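Local coordinates for protein phosphoribosylglycinamide synthetase (Anaerococcus prevotii, PDB 4DIM) that probably acts as an ATP-dependent ligase of the ATP-grasp type, likely binding ATP and a metal ion, at residues A346-D349 with D350-E353. Sequence-based numbering, arbitrary orientation.
Sequences AKDD and DIVE
The backbone N-H of Asp350 donates to OD1 of Asp348, with Asp350 N and Asp348 OD1 3.0 Å apart. At 164° the N-H points almost straight at the oxygen, yet it arrives from above the carboxylate, 62° out of its plane. The first torsion accounts for this reach: with CG anti to the backbone N (chi1 -174°), the carboxylate of Asp348 lies beside its own carbonyl carbon and leans along the chain over the turn. A second bond closes the loop, running from Ile351 N to Asp348 O over 3.1 Å; it is more bent, and its donor likewise sits above the carbonyl plane. Asp348 thus accepts once through its side chain and once through its main chain. The carboxylates of Asp348 and Asp350 are turned well out of a common plane, and Asp348 OD1 stays 4.6 Å from Asp350 OD2, so like charges are near but not touching. Lys390 probably eases this through long, weak ion pairs to Asp348 and Asp350. The aliphatic part of the contact belongs to Ile351, whose side chain meets that of Asp348 at about a right angle: CD1 lies 3.7 Å from Asp348 CB, while CG1 is 3.9 Å from Asp348 OD2. Replacing Asp348 by an alanine would probably leave the N-H of Asp350 without its side-chain acceptor and expose one flank of the CG1 branch of Ile351. Beyond the turn, Asp349 O accepts from Lys380, and backbone bonds join Asp350 to Lys380; further on, Val352 and Glu353 both pair with Ile378, a classic beta bulge. The bond pattern is that of an Asx turn superposed on a type I beta turn, here leading a surface loop into edge strand 351-356 of an antiparallel sheet.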
loop_
_atom_site.group_PDB
_atom_site.type_symbol
_atom_site.label_atom_id
_atom_site.label_comp_id
_atom_site.label_asym_id
_atom_site.label_seq_id
_atom_site.Cartn_x
_atom_site.Cartn_y
_atom_site.Cartn_z
ATOM N N ALA A 346 -13.571 -21.454 -17.445
ATOM C CA ALA A 346 -12.728 -21.795 -18.585
ATOM C C ALA A 346 -11.478 -20.894 -18.710
ATOM O O ALA A 346 -11.477 -19.744 -18.262
ATOM C CB ALA A 346 -13.551 -21.695 -19.866
ATOM N N LYS A 347 -10.436 -21.440 -19.377
ATOM C CA LYS A 347 -9.167 -20.755 -19.703
ATOM C C LYS A 347 -9.443 -19.484 -20.511
ATOM O O LYS A 347 -10.117 -19.557 -21.546
ATOM C CB LYS A 347 -8.232 -21.681 -20.518
ATOM C CG LYS A 347 -7.697 -22.873 -19.718
ATOM C CD LYS A 347 -8.118 -24.226 -20.307
ATOM C CE LYS A 347 -7.740 -25.386 -19.414
ATOM N NZ LYS A 347 -8.711 -25.602 -18.301
ATOM N N ASP A 348 -8.953 -18.328 -20.022
ATOM C CA ASP A 348 -9.213 -17.031 -20.637
ATOM C C ASP A 348 -8.033 -16.090 -20.401
ATOM O O ASP A 348 -7.614 -15.904 -19.258
ATOM C CB ASP A 348 -10.500 -16.469 -20.011
ATOM C CG ASP A 348 -11.072 -15.180 -20.576
ATOM O OD1 ASP A 348 -10.437 -14.581 -21.479
ATOM O OD2 ASP A 348 -12.162 -14.769 -20.116
ATOM N N ASP A 349 -7.521 -15.471 -21.481
ATOM C CA ASP A 349 -6.403 -14.524 -21.404
ATOM C C ASP A 349 -6.788 -13.207 -20.699
ATOM O O ASP A 349 -5.885 -12.488 -20.268
ATOM C CB ASP A 349 -5.844 -14.224 -22.801
ATOM C CG ASP A 349 -5.172 -15.418 -23.456
ATOM O OD1 ASP A 349 -5.289 -16.553 -22.905
ATOM O OD2 ASP A 349 -4.534 -15.228 -24.521
ATOM N N ASP A 350 -8.103 -12.893 -20.586
ATOM C CA ASP A 350 -8.600 -11.725 -19.846
ATOM C C ASP A 350 -8.659 -12.028 -18.333
ATOM O O ASP A 350 -8.799 -11.105 -17.548
ATOM C CB ASP A 350 -9.973 -11.243 -20.376
ATOM C CG ASP A 350 -9.896 -10.419 -21.658
ATOM O OD1 ASP A 350 -8.756 -10.161 -22.142
ATOM O OD2 ASP A 350 -10.971 -10.039 -22.185
ATOM N N ILE A 351 -8.524 -13.298 -17.933
ATOM C CA ILE A 351 -8.404 -13.694 -16.531
ATOM C C ILE A 351 -6.913 -13.772 -16.305
ATOM O O ILE A 351 -6.235 -14.657 -16.838
ATOM C CB ILE A 351 -9.132 -15.014 -16.158
ATOM C CG1 ILE A 351 -10.616 -14.976 -16.569
ATOM C CG2 ILE A 351 -9.010 -15.260 -14.653
ATOM C CD1 ILE A 351 -11.330 -16.243 -16.394
ATOM N N VAL A 352 -6.397 -12.773 -15.611
ATOM C CA VAL A 352 -4.988 -12.656 -15.302
ATOM C C VAL A 352 -4.633 -13.636 -14.195
ATOM O O VAL A 352 -3.581 -14.265 -14.239
ATOM C CB VAL A 352 -4.682 -11.205 -14.895
ATOM C CG1 VAL A 352 -3.274 -11.073 -14.340
ATOM C CG2 VAL A 352 -4.921 -10.252 -16.071
ATOM N N GLU A 353 -5.482 -13.726 -13.179
ATOM C CA GLU A 353 -5.209 -14.577 -12.039
ATOM C C GLU A 353 -6.472 -15.035 -11.337
ATOM O O GLU A 353 -7.430 -14.275 -11.244
ATOM C CB GLU A 353 -4.344 -13.808 -11.038
ATOM C CG GLU A 353 -3.596 -14.693 -10.077
ATOM C CD GLU A 353 -2.971 -13.950 -8.920
ATOM O OE1 GLU A 353 -2.123 -13.054 -9.154
ATOM O OE2 GLU A 353 -3.339 -14.266 -7.767
#